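Local coordinates for protein putative NADPH-dependent oxidoreductase (Desulfitobacterium hafniense DCB-2, PDB 3DB2) that probably catalyses NADPH-dependent oxidation or reduction of an unassigned substrate, as a two-domain enzyme of the Gfo/Idh/MocA family with a Rossmann-fold nucleotide-binding domain, at residues C[18-23]-C[94-99]; C[32-37]-C[65-70]; C[133-138]-C[243-248]; C[148-153]-C[192-197]; C[160-165]-C[233-238]. One frame throughout, in Å; residues are numbered along the deposited sequence.

Contact 1: C[18-23]-C[94-99]; sequences YVMADA and YVEKPI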
# COMPACT_ATOMS: atom_id res chain seq x y z
N TYR C 18 5.92 -25.16 21.37
CA TYR C 18 6.45 -26.30 20.65
C TYR C 18 7.13 -25.90 19.33
O TYR C 18 8.15 -26.42 18.89
CB TYR C 18 5.30 -27.27 20.36
CG TYR C 18 4.73 -28.00 21.56
CD1 TYR C 18 3.93 -27.40 22.51
CD2 TYR C 18 5.05 -29.34 21.74
CE1 TYR C 18 3.44 -28.10 23.60
CE2 TYR C 18 4.57 -30.05 22.82
CZ TYR C 18 3.76 -29.44 23.75
OH TYR C 18 3.31 -30.20 24.80
N VAL C 19 6.52 -24.96 18.62
CA VAL C 19 7.19 -24.44 17.42
C VAL C 19 8.55 -23.88 17.81
O VAL C 19 9.50 -24.17 17.08
CB VAL C 19 6.33 -23.38 16.73
CG1 VAL C 19 7.04 -22.65 15.59
CG2 VAL C 19 5.08 -24.07 16.19
N MSE C 20 8.60 -23.14 18.92
CA MSE C 20 9.88 -22.56 19.35
C MSE C 20 10.87 -23.68 19.65
O MSE C 20 11.98 -23.66 19.11
CB MSE C 20 9.72 -21.62 20.54
CG MSE C 20 9.10 -20.25 20.27
SE MSE C 20 9.93 -19.25 18.80
CE MSE C 20 11.65 -18.97 19.65
N ALA C 21 10.47 -24.64 20.49
CA ALA C 21 11.40 -25.69 20.90
C ALA C 21 11.84 -26.56 19.73
O ALA C 21 12.98 -27.02 19.67
CB ALA C 21 10.75 -26.53 22.00
N ASP C 22 10.96 -26.82 18.78
CA ASP C 22 11.33 -27.54 17.58
C ASP C 22 12.53 -26.88 16.92
O ASP C 22 13.46 -27.47 16.38
CB ASP C 22 10.14 -27.60 16.63
CG ASP C 22 9.14 -28.66 17.02
OD1 ASP C 22 9.39 -29.39 18.00
OD2 ASP C 22 8.09 -28.74 16.34
N ALA C 23 12.59 -25.55 16.95
CA ALA C 23 13.78 -24.89 16.40
C ALA C 23 14.93 -24.81 17.38
O ALA C 23 16.07 -25.18 17.03
CB ALA C 23 13.32 -23.51 15.93
N TYR C 94 13.78 -14.30 27.47
CA TYR C 94 13.22 -14.32 26.12
C TYR C 94 11.69 -14.25 26.33
O TYR C 94 11.08 -15.05 27.04
CB TYR C 94 13.73 -15.49 25.27
CG TYR C 94 13.06 -15.49 23.91
CD1 TYR C 94 11.84 -16.13 23.68
CD2 TYR C 94 13.64 -14.82 22.84
CE1 TYR C 94 11.21 -16.14 22.48
CE2 TYR C 94 13.02 -14.82 21.60
CZ TYR C 94 11.82 -15.48 21.43
OH TYR C 94 11.16 -15.49 20.22
N VAL C 95 11.06 -13.30 25.65
CA VAL C 95 9.61 -13.22 25.60
C VAL C 95 9.17 -13.07 24.13
O VAL C 95 9.80 -12.41 23.30
CB VAL C 95 9.01 -12.15 26.51
CG1 VAL C 95 9.32 -10.74 26.06
CG2 VAL C 95 7.49 -12.31 26.62
N GLU C 96 8.06 -13.75 23.80
CA GLU C 96 7.53 -13.67 22.46
C GLU C 96 6.97 -12.27 22.24
O GLU C 96 6.62 -11.53 23.15
CB GLU C 96 6.38 -14.62 22.18
CG GLU C 96 6.80 -15.80 21.31
CD GLU C 96 7.40 -15.34 20.00
OE1 GLU C 96 7.20 -14.20 19.53
OE2 GLU C 96 8.12 -16.19 19.43
N LYS C 97 6.86 -11.92 20.96
CA LYS C 97 6.34 -10.64 20.58
C LYS C 97 4.82 -10.42 20.86
O LYS C 97 4.20 -11.54 20.80
CB LYS C 97 6.51 -10.24 19.12
CG LYS C 97 6.44 -11.35 18.12
CD LYS C 97 5.14 -12.13 18.08
CE LYS C 97 4.01 -11.29 17.50
NZ LYS C 97 3.12 -12.21 16.72
N PRO C 98 4.05 -9.34 21.08
CA PRO C 98 4.19 -7.85 21.40
C PRO C 98 4.82 -8.09 22.78
O PRO C 98 4.44 -9.11 23.38
CB PRO C 98 2.84 -7.24 21.34
CG PRO C 98 1.93 -8.39 21.63
CD PRO C 98 2.59 -9.61 21.07
N ILE C 99 5.69 -7.20 23.19
CA ILE C 99 6.16 -7.15 24.58
C ILE C 99 4.98 -7.24 25.52
O ILE C 99 5.04 -7.95 26.54
CB ILE C 99 6.98 -5.88 24.80
CG1 ILE C 99 7.39 -5.71 26.26
CG2 ILE C 99 6.28 -4.61 24.35
CD1 ILE C 99 8.55 -4.73 26.41
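Glu96 OE2 is approached by the selenium of Met20 (a selenomethionine), SE standing 3.6 Å from OE2, and it also accepts a hydrogen bond from Trp16 NE1. This meeting belongs to the Rossmann domain: helix 15-24, which follows a probable glycine-rich nucleotide-binding turn, packs here on the end of strand 92-96. The other carboxylate oxygen turns back to its own chain. Lys97 N donates to Glu96 OE1 at 2.7 Å with an N-H...O angle of 152°, from the anti side and 27° out of the carboxylate plane. With both oxygens engaged, the carboxylate is restrained from turning. Glu96, Lys97 and Pro98 match the EKP signature of the Gfo/Idh/MocA family, and the peptide bond before Pro98 is cis.

Met20 reaches the strand by folding at chi2 and again at chi3, which lays its terminal methyl against Tyr94 while SE stays beside the acid. Leu303, Glu306 and Val307 of helix 302-316 also touch Met20, and Glu306 OE2 is hydrogen-bonded to Tyr94 OH. Met20 CE meets the phenol obliquely, 3.6 Å from Tyr94 OH and 3.9 Å from Tyr94 CZ.

Contact 2: C[32-37]-C[65-70]; sequences LVTCYS and EDVEMV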
# COMPACT_ATOMS: atom_id res chain seq x y z
N LEU C 32 17.59 -27.37 27.05
CA LEU C 32 16.30 -27.29 27.73
C LEU C 32 16.32 -28.17 28.98
O LEU C 32 16.42 -29.39 28.85
CB LEU C 32 15.19 -27.70 26.80
CG LEU C 32 13.70 -27.61 27.10
CD1 LEU C 32 13.23 -26.37 27.83
CD2 LEU C 32 12.92 -27.68 25.78
N VAL C 33 16.22 -27.53 30.13
CA VAL C 33 16.25 -28.09 31.47
C VAL C 33 14.86 -28.44 31.99
O VAL C 33 14.54 -29.54 32.46
CB VAL C 33 16.88 -27.08 32.46
CG1 VAL C 33 16.82 -27.65 33.87
CG2 VAL C 33 18.30 -26.70 32.10
N THR C 34 13.92 -27.49 31.94
CA THR C 34 12.61 -27.74 32.50
C THR C 34 11.57 -26.89 31.78
O THR C 34 11.87 -26.12 30.86
CB THR C 34 12.63 -27.51 34.02
OG1 THR C 34 11.43 -28.00 34.61
CG2 THR C 34 12.75 -26.02 34.34
N CYS C 35 10.33 -27.05 32.21
CA CYS C 35 9.18 -26.35 31.69
C CYS C 35 8.13 -26.16 32.78
O CYS C 35 8.01 -26.88 33.80
CB CYS C 35 8.66 -27.11 30.47
SG CYS C 35 7.69 -28.60 30.92
N TYR C 36 7.32 -25.12 32.58
CA TYR C 36 6.18 -24.81 33.44
C TYR C 36 4.99 -24.43 32.56
O TYR C 36 5.18 -23.74 31.58
CB TYR C 36 6.55 -23.69 34.41
CG TYR C 36 5.37 -23.31 35.27
CD1 TYR C 36 4.98 -24.09 36.35
CD2 TYR C 36 4.64 -22.17 34.96
CE1 TYR C 36 3.88 -23.73 37.13
CE2 TYR C 36 3.54 -21.80 35.73
CZ TYR C 36 3.18 -22.59 36.81
OH TYR C 36 2.08 -22.22 37.56
N SER C 37 3.82 -24.91 32.94
CA SER C 37 2.47 -24.53 32.60
C SER C 37 1.60 -24.65 33.84
O SER C 37 2.02 -25.39 34.75
CB SER C 37 1.90 -25.40 31.48
OG SER C 37 1.48 -24.61 30.37
N GLU C 65 19.36 -23.72 39.44
CA GLU C 65 20.51 -22.86 39.20
C GLU C 65 21.01 -23.03 37.77
O GLU C 65 21.71 -22.17 37.25
CB GLU C 65 21.59 -23.17 40.26
CG GLU C 65 21.03 -23.09 41.68
CD GLU C 65 21.96 -22.45 42.69
OE1 GLU C 65 23.08 -22.04 42.30
OE2 GLU C 65 21.58 -22.35 43.88
N ASP C 66 20.64 -24.13 37.12
CA ASP C 66 21.04 -24.38 35.75
C ASP C 66 19.99 -23.79 34.80
O ASP C 66 20.15 -23.82 33.58
CB ASP C 66 21.32 -25.86 35.46
CG ASP C 66 20.26 -26.83 35.92
OD1 ASP C 66 19.37 -26.39 36.68
OD2 ASP C 66 20.33 -28.01 35.51
N VAL C 67 18.92 -23.21 35.34
CA VAL C 67 18.06 -22.40 34.45
C VAL C 67 18.64 -20.98 34.40
O VAL C 67 18.55 -20.28 35.40
CB VAL C 67 16.60 -22.40 34.87
CG1 VAL C 67 15.82 -21.29 34.18
CG2 VAL C 67 16.00 -23.75 34.53
N GLU C 68 19.24 -20.63 33.26
CA GLU C 68 19.86 -19.33 33.12
C GLU C 68 18.92 -18.34 32.40
O GLU C 68 19.01 -17.13 32.65
CB GLU C 68 21.20 -19.42 32.37
CG GLU C 68 22.14 -20.48 32.92
CD GLU C 68 23.46 -20.50 32.19
OE1 GLU C 68 24.18 -19.49 32.29
OE2 GLU C 68 23.77 -21.53 31.54
N MSE C 69 18.09 -18.88 31.53
CA MSE C 69 17.22 -18.07 30.68
C MSE C 69 15.83 -18.72 30.64
O MSE C 69 15.72 -19.95 30.55
CB MSE C 69 17.71 -18.07 29.23
CG MSE C 69 16.85 -17.22 28.29
SE MSE C 69 17.00 -17.73 26.41
CE MSE C 69 18.86 -18.20 26.35
N VAL C 70 14.80 -17.91 30.67
CA VAL C 70 13.44 -18.41 30.45
C VAL C 70 12.95 -17.97 29.06
O VAL C 70 13.27 -16.91 28.55
CB VAL C 70 12.45 -17.93 31.51
CG1 VAL C 70 12.82 -18.49 32.89
CG2 VAL C 70 12.39 -16.41 31.58
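Val33 CG1 stands anti to the backbone N (chi1 176°) and CG2 anti to the carbonyl carbon, a setting that spreads the two methyls against Asp66. Asp66 answers with its carboxylate carried between its own N and carbonyl carbon (chi1 49°), curling the acid back over the valine. Val33 CG1 sits 3.9 Å from Asp66 OD2 and 4.0 Å from Asp66 OD1, against the flat side of the carboxylate, whereas Val33 CG2 lies 3.7 Å from the backbone oxygen Asp66 O. These are van der Waals contacts of methyl with oxygen, on the solvent side, where Asp66 is exposed.

The inner half is purely apolar. Val67 CG2 lies 4.0 Å from Val33 CB and equally far, 4.0 Å, from Thr34 CG2, the threonine and valine side chains crossing at about a right angle. Thr34 can offer its methyl because its hydroxyl is turned elsewhere, OG1 being hydrogen-bonded to Asp55 OD2. Putting an alanine at Val33 would remove both methyls and would probably leave the Asp66 carboxylate without the apolar surface it folds over, free to swing outward, with Val67 CG2 less covered.

The two segments are not sheet neighbours. Strand 6-11 runs between strands 30-36 and 69-72, and the backbone of Val33 is hydrogen-bonded to Val8 on one flank and to Ala53 on the other. The turn 65-68, leading into strand 69-72, therefore reaches past the central strand to strand 30-36, within the parallel sheet of strand order 3-2-1-4-5-6 that belongs to the Rossmann fold.

Contact 3: C[133-138]-C[243-248]; sequences RKMKEM and INVYGT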
# COMPACT_ATOMS: atom_id res chain seq x y z
N ARG C 133 17.42 -9.22 6.20
CA ARG C 133 18.84 -8.88 6.33
C ARG C 133 19.43 -8.35 5.01
O ARG C 133 20.21 -7.40 5.01
CB ARG C 133 19.66 -10.07 6.83
CG ARG C 133 19.35 -10.57 8.22
CD ARG C 133 19.40 -9.47 9.27
NE ARG C 133 19.40 -9.91 10.64
CZ ARG C 133 19.13 -9.26 11.76
NH1 ARG C 133 18.80 -7.98 11.79
NH2 ARG C 133 19.20 -9.89 12.93
N LYS C 134 19.04 -8.95 3.90
CA LYS C 134 19.57 -8.54 2.60
C LYS C 134 18.98 -7.19 2.24
O LYS C 134 19.66 -6.26 1.78
CB LYS C 134 19.27 -9.64 1.59
CG LYS C 134 19.66 -9.32 0.16
CD LYS C 134 21.18 -9.29 0.08
CE LYS C 134 21.63 -8.56 -1.17
NZ LYS C 134 22.50 -9.46 -1.98
N MSE C 135 17.67 -7.05 2.46
CA MSE C 135 17.01 -5.77 2.17
C MSE C 135 17.64 -4.63 2.96
O MSE C 135 17.81 -3.51 2.48
CB MSE C 135 15.50 -5.86 2.41
CG MSE C 135 14.80 -6.78 1.40
SE MSE C 135 12.98 -7.21 2.02
CE MSE C 135 12.26 -5.48 1.53
N LYS C 136 18.03 -4.88 4.19
CA LYS C 136 18.67 -3.93 5.08
C LYS C 136 20.02 -3.53 4.49
O LYS C 136 20.38 -2.34 4.40
CB LYS C 136 18.81 -4.54 6.48
CG LYS C 136 19.43 -3.57 7.49
CD LYS C 136 18.63 -2.27 7.49
CE LYS C 136 18.76 -1.54 8.82
NZ LYS C 136 18.67 -0.07 8.61
N GLU C 137 20.78 -4.52 4.07
CA GLU C 137 22.07 -4.28 3.41
C GLU C 137 21.89 -3.38 2.19
O GLU C 137 22.60 -2.37 2.07
CB GLU C 137 22.65 -5.61 2.99
CG GLU C 137 24.09 -5.72 2.56
CD GLU C 137 24.52 -7.19 2.73
OE1 GLU C 137 24.97 -7.53 3.85
OE2 GLU C 137 24.36 -7.98 1.77
N MSE C 138 20.93 -3.73 1.33
CA MSE C 138 20.72 -2.97 0.10
C MSE C 138 20.35 -1.53 0.38
O MSE C 138 20.77 -0.59 -0.32
CB MSE C 138 19.71 -3.65 -0.81
CG MSE C 138 20.23 -4.98 -1.35
SE MSE C 138 18.87 -6.06 -2.24
CE MSE C 138 19.28 -5.57 -4.07
N ILE C 243 6.42 -6.73 1.35
CA ILE C 243 7.11 -5.48 1.62
C ILE C 243 7.62 -4.95 0.26
O ILE C 243 8.30 -5.69 -0.47
CB ILE C 243 8.29 -5.65 2.59
CG1 ILE C 243 7.94 -6.40 3.87
CG2 ILE C 243 8.96 -4.32 2.94
CD1 ILE C 243 9.03 -6.47 4.91
N ASN C 244 7.26 -3.72 -0.03
CA ASN C 244 7.69 -3.06 -1.26
C ASN C 244 8.48 -1.83 -0.75
O ASN C 244 7.98 -1.06 0.06
CB ASN C 244 6.58 -2.57 -2.16
CG ASN C 244 5.64 -3.70 -2.60
OD1 ASN C 244 6.11 -4.78 -2.88
ND2 ASN C 244 4.36 -3.44 -2.65
N VAL C 245 9.68 -1.69 -1.23
CA VAL C 245 10.56 -0.58 -0.92
C VAL C 245 10.86 0.18 -2.23
O VAL C 245 11.29 -0.45 -3.19
CB VAL C 245 11.88 -1.09 -0.33
CG1 VAL C 245 12.76 0.06 0.10
CG2 VAL C 245 11.60 -2.02 0.84
N TYR C 246 10.63 1.47 -2.19
CA TYR C 246 10.82 2.35 -3.34
C TYR C 246 12.08 3.19 -3.09
O TYR C 246 12.10 3.93 -2.10
CB TYR C 246 9.59 3.24 -3.51
CG TYR C 246 8.36 2.37 -3.75
CD1 TYR C 246 8.13 1.83 -5.00
CD2 TYR C 246 7.45 2.08 -2.74
CE1 TYR C 246 7.03 1.04 -5.24
CE2 TYR C 246 6.34 1.29 -3.01
CZ TYR C 246 6.11 0.76 -4.25
OH TYR C 246 5.01 -0.06 -4.54
N GLY C 247 13.04 3.05 -4.00
CA GLY C 247 14.34 3.69 -3.92
C GLY C 247 14.58 4.54 -5.15
O GLY C 247 13.86 4.34 -6.15
N THR C 248 15.53 5.49 -5.05
CA THR C 248 15.71 6.42 -6.18
C THR C 248 16.41 5.74 -7.35
O THR C 248 16.29 6.22 -8.49
CB THR C 248 16.47 7.69 -5.76
OG1 THR C 248 17.67 7.24 -5.11
CG2 THR C 248 15.70 8.54 -4.75
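Met135 CE, the end of a selenomethionine side chain, lodges between the methyls Val245 CG2 and Ile243 CG2. The separations are 3.6 Å from Met135 CE to Val245 CG2 and 3.8 Å to Ile243 CG2, and the two strand methyls are themselves 4.1 Å apart (Val245 CG2 to Ile243 CG2). The three carbons thus form a nearly regular triangle, with an angle of about 67° at Met135 CE, which sits in the cleft between the side chains of Ile243 and Val245. Only this terminal CE makes contact, the Met135 chain arriving at a slant to both side chains.

Torsions account for this reach. Met135 leaves the helix with CG anti to the carbonyl carbon, extends through chi2 and then bends at chi3 (76°), which tips CE beside both strand residues at once. In Ile243, with CG1 beside the backbone N (chi1 -51°), CG2 falls anti to that N and is the branch that meets CE.

This is helix-on-sheet packing in the alpha/beta C-terminal domain of the Gfo/Idh/MocA family, helix 130-140 lying on strand 240-247 within the large mixed sheet. Residues alternate along that strand. Ile243 and Val245 point toward the helix, while Asn244 and Tyr246 serve the other face, where Asn244 ND2 and Tyr246 OH both bond to Glu151 OE1 and Tyr246 packs on Cys237 of the second subunit. On the helix side, Met135 also touches Tyr254 of the adjoining strand 250-256, and Ile243 rests on Gln186 and Asn189 of helix 183-194.

Contact 4: C[148-153]-C[192-197]; sequences SSIEAV and FLLGPV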
# COMPACT_ATOMS: atom_id res chain seq x y z
N SER C 148 12.26 6.39 -0.32
CA SER C 148 11.22 7.39 -0.16
C SER C 148 10.10 6.81 0.72
O SER C 148 9.76 7.38 1.75
CB SER C 148 10.58 7.84 -1.48
OG SER C 148 10.41 6.79 -2.43
N SER C 149 9.58 5.68 0.27
CA SER C 149 8.45 5.05 0.97
C SER C 149 8.56 3.52 0.93
O SER C 149 9.27 2.92 0.14
CB SER C 149 7.13 5.49 0.36
OG SER C 149 6.95 5.05 -0.97
N ILE C 150 7.78 2.90 1.84
CA ILE C 150 7.67 1.45 1.92
C ILE C 150 6.19 1.10 2.08
O ILE C 150 5.45 1.83 2.72
CB ILE C 150 8.48 0.86 3.08
CG1 ILE C 150 9.99 0.98 2.87
CG2 ILE C 150 8.08 -0.60 3.35
CD1 ILE C 150 10.76 0.56 4.11
N GLU C 151 5.78 -0.03 1.48
CA GLU C 151 4.43 -0.54 1.68
C GLU C 151 4.53 -1.98 2.21
O GLU C 151 5.18 -2.77 1.54
CB GLU C 151 3.61 -0.57 0.38
CG GLU C 151 3.57 0.80 -0.27
CD GLU C 151 3.35 0.69 -1.77
OE1 GLU C 151 3.48 -0.41 -2.36
OE2 GLU C 151 3.08 1.77 -2.36
N ALA C 152 3.95 -2.23 3.36
CA ALA C 152 4.03 -3.52 4.03
C ALA C 152 2.62 -4.06 4.19
O ALA C 152 1.70 -3.26 4.43
CB ALA C 152 4.71 -3.39 5.38
N VAL C 153 2.43 -5.37 4.04
CA VAL C 153 1.09 -5.93 4.19
C VAL C 153 1.21 -7.23 4.98
O VAL C 153 2.14 -7.99 4.72
CB VAL C 153 0.43 -6.24 2.84
CG1 VAL C 153 -0.91 -6.96 3.00
CG2 VAL C 153 0.24 -4.95 2.05
N PHE C 192 13.13 -1.49 11.88
CA PHE C 192 14.42 -2.11 11.60
C PHE C 192 15.05 -1.55 10.33
O PHE C 192 16.23 -1.18 10.23
CB PHE C 192 14.24 -3.62 11.46
CG PHE C 192 15.40 -4.35 10.83
CD1 PHE C 192 16.63 -4.36 11.49
CD2 PHE C 192 15.28 -5.03 9.63
CE1 PHE C 192 17.70 -5.03 10.94
CE2 PHE C 192 16.36 -5.68 9.05
CZ PHE C 192 17.57 -5.66 9.73
N LEU C 193 14.23 -1.46 9.28
CA LEU C 193 14.70 -0.99 7.98
C LEU C 193 14.96 0.51 7.95
O LEU C 193 16.00 0.91 7.40
CB LEU C 193 13.68 -1.39 6.92
CG LEU C 193 13.47 -2.87 6.61
CD1 LEU C 193 12.46 -3.02 5.48
CD2 LEU C 193 14.80 -3.53 6.27
N LEU C 194 14.06 1.30 8.53
CA LEU C 194 14.12 2.75 8.42
C LEU C 194 14.28 3.57 9.70
O LEU C 194 14.34 4.82 9.59
CB LEU C 194 12.81 3.25 7.77
CG LEU C 194 12.51 2.77 6.36
CD1 LEU C 194 11.48 3.68 5.73
CD2 LEU C 194 13.78 2.72 5.52
N GLY C 195 14.34 2.99 10.88
CA GLY C 195 14.44 3.78 12.09
C GLY C 195 13.06 4.15 12.65
O GLY C 195 12.03 3.69 12.13
N PRO C 196 13.04 4.93 13.72
CA PRO C 196 11.83 5.15 14.50
C PRO C 196 10.74 5.97 13.82
O PRO C 196 10.88 7.01 13.18
CB PRO C 196 12.33 5.93 15.74
CG PRO C 196 13.58 6.57 15.27
CD PRO C 196 14.20 5.61 14.32
N VAL C 197 9.51 5.49 14.00
CA VAL C 197 8.32 6.17 13.53
C VAL C 197 8.06 7.42 14.36
O VAL C 197 8.23 7.39 15.57
CB VAL C 197 7.12 5.21 13.60
CG1 VAL C 197 5.84 5.98 13.29
CG2 VAL C 197 7.32 4.03 12.65
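Ile150 and Leu194 meet tip to tip, the tight part of a helix-on-sheet contact between strand 147-155 and the end of helix 183-194 in the C-terminal domain of the Gfo/Idh/MocA family. One methyl does the work on the strand side: Ile150 CD1 lies 3.6 Å from Leu194 CD1 and the same 3.6 Å from Leu194 CG. With CG1 anti to its carbonyl carbon and chi2 at 172°, the isoleucine is fully extended, which carries CD1 out to the helix.

The touch with Leu193 is looser, its CD1 staying 4.2 Å from Ile150 CD1. Ile150 is buried on this face, packing also on Ile243 and Val245 of the neighbouring strand. The solvent side belongs to Leu194, which is partly exposed and rests on Phe223 and Lys227; just beyond it the positive phi of Gly195 (89°) ends the helix. The far face of the strand is turned to the dimer partner: Glu151 OE2 bonds to Tyr230 OH of the second subunit. On the helix side the isoleucine methyl presses on the whole isopropyl fork of Leu194, for Ile150 CD1 is also within 4.0 Å of Leu194 CD2.

Contact 5: C[160-165]-C[233-238]; sequences LELKKG and TNWACP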
# COMPACT_ATOMS: atom_id res chain seq x y z
N LEU C 160 -12.82 -14.02 9.25
CA LEU C 160 -13.94 -14.54 8.49
C LEU C 160 -14.59 -15.70 9.27
O LEU C 160 -15.78 -15.92 9.09
CB LEU C 160 -13.50 -15.01 7.12
CG LEU C 160 -12.93 -13.97 6.15
CD1 LEU C 160 -12.69 -14.58 4.77
CD2 LEU C 160 -13.86 -12.76 6.07
N GLU C 161 -13.77 -16.37 10.06
CA GLU C 161 -14.18 -17.58 10.77
C GLU C 161 -14.37 -17.33 12.27
O GLU C 161 -15.05 -18.12 12.94
CB GLU C 161 -13.15 -18.70 10.59
CG GLU C 161 -12.80 -19.39 11.89
CD GLU C 161 -12.88 -20.91 11.85
OE1 GLU C 161 -12.85 -21.50 10.75
OE2 GLU C 161 -12.98 -21.54 12.93
N LEU C 162 -13.77 -16.26 12.75
CA LEU C 162 -13.85 -15.86 14.15
C LEU C 162 -15.30 -15.77 14.62
O LEU C 162 -16.01 -14.81 14.33
CB LEU C 162 -13.18 -14.51 14.41
CG LEU C 162 -11.71 -14.29 14.71
CD1 LEU C 162 -11.45 -12.82 15.04
CD2 LEU C 162 -11.18 -15.14 15.86
N LYS C 163 -15.81 -16.75 15.37
CA LYS C 163 -17.20 -16.58 15.82
C LYS C 163 -17.24 -15.67 17.05
O LYS C 163 -16.26 -15.54 17.80
CB LYS C 163 -17.87 -17.92 16.10
N LYS C 164 -18.39 -15.04 17.25
CA LYS C 164 -18.63 -14.13 18.36
C LYS C 164 -18.34 -14.76 19.72
O LYS C 164 -19.07 -15.66 20.15
CB LYS C 164 -20.08 -13.61 18.33
CG LYS C 164 -20.14 -12.09 18.32
CD LYS C 164 -19.14 -11.48 19.29
N GLY C 165 -17.30 -14.25 20.38
CA GLY C 165 -16.76 -14.63 21.65
C GLY C 165 -15.28 -14.88 21.67
O GLY C 165 -14.66 -14.71 22.72
N THR C 233 -3.21 -4.26 7.28
CA THR C 233 -3.40 -5.46 8.12
C THR C 233 -4.86 -5.87 7.94
O THR C 233 -5.76 -5.04 8.05
CB THR C 233 -3.07 -5.24 9.60
OG1 THR C 233 -3.67 -4.04 10.08
CG2 THR C 233 -1.57 -5.12 9.79
N ASN C 234 -5.13 -7.12 7.60
CA ASN C 234 -6.45 -7.49 7.13
C ASN C 234 -6.75 -8.91 7.59
O ASN C 234 -5.86 -9.76 7.40
CB ASN C 234 -6.39 -7.30 5.61
CG ASN C 234 -7.75 -7.37 4.95
OD1 ASN C 234 -8.48 -8.27 5.34
ND2 ASN C 234 -8.03 -6.46 4.02
N TRP C 235 -7.91 -9.14 8.17
CA TRP C 235 -8.28 -10.48 8.66
C TRP C 235 -9.40 -11.07 7.82
O TRP C 235 -10.11 -11.96 8.26
CB TRP C 235 -8.64 -10.44 10.15
CG TRP C 235 -7.57 -10.91 11.09
CD1 TRP C 235 -6.40 -11.58 10.81
CD2 TRP C 235 -7.56 -10.75 12.53
NE1 TRP C 235 -5.70 -11.82 11.93
CE2 TRP C 235 -6.38 -11.33 13.02
CE3 TRP C 235 -8.42 -10.18 13.47
CZ2 TRP C 235 -6.02 -11.37 14.36
CZ3 TRP C 235 -8.05 -10.22 14.80
CH2 TRP C 235 -6.87 -10.81 15.26
N ALA C 236 -9.58 -10.52 6.62
CA ALA C 236 -10.73 -10.80 5.77
C ALA C 236 -10.37 -11.24 4.37
O ALA C 236 -11.21 -11.06 3.47
CB ALA C 236 -11.58 -9.52 5.73
N CYS C 237 -9.16 -11.79 4.19
CA CYS C 237 -8.74 -12.25 2.88
C CYS C 237 -7.65 -13.31 2.91
O CYS C 237 -7.00 -13.57 3.91
CB CYS C 237 -8.27 -11.03 2.04
SG CYS C 237 -6.83 -10.21 2.80
N PRO C 238 -7.42 -14.01 1.80
CA PRO C 238 -6.31 -14.97 1.78
C PRO C 238 -4.96 -14.36 2.17
O PRO C 238 -4.75 -13.15 2.00
CB PRO C 238 -6.27 -15.43 0.34
CG PRO C 238 -7.71 -15.30 -0.09
CD PRO C 238 -8.17 -14.00 0.53
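The indole of Trp235 is met by Leu162, whose CD1 comes obliquely to the six-membered ring with its closest approach, 4.3 Å, at Trp235 CZ3. The Trp235 side chain also touches Pro178 and Gln181 of helix 178-181, and Asn156. A second flat group, the Asn234 amide, works within its own segment: Ala236 N donates to Asn234 OD1 at 2.8 Å, with an N-H...O angle of 148° and the donor nearly in line with the C=O (165° at the oxygen). This is an Asx turn, bending the chain where strand 228-234 ends. The amide's other end, Asn234 ND2, bonds to Ser148 OG of the second subunit, so the amide is fixed at both ends.

The turn offers its backbone to Leu160. Leu160 CD2 packs 3.7 Å from Ala236 CA and 4.0 Å from Ala236 CB, while Leu160 CD1 lies 4.0 Å from the carbonyl oxygen Ala236 O. Were a serine to replace Leu160, both methyls would go, and Ala236 is likely to lose its apolar cover, leaving a gap over the turn.

Leu160 lies in the short, weakly bonded helix 158-161 that follows strand 147-155. The Leu160 side chain also rests on Tyr208 and on Thr248 of the second subunit, which places the contact beside the dimer interface, between that helix and the end of strand 228-234.

Contacts 1 and 2 share the parallel Rossmann sheet, their centres 14 Å apart. Contact 2 nests inside the chain loop closed by contact 1, and Tyr94 N meets Val70 O at 2.9 Å. Contacts 3, 4 and 5 share the mixed sheet of the C-terminal domain, and all three touch the second subunit. Contacts 3 and 4 are the nearest pair, with centres 9 Å apart and Asn244 N 2.8 Å from Glu151 O. Contact 5 comes within about 6 Å of contact 4 at the nearest atoms. Among contacts in different domains the smallest nearest-atom gap is about 9 Å, between contacts 1 and 5. Contact 1 carries the EKP signature near the glycine-rich turn, so it is probably closest to the cofactor site, as in relatives.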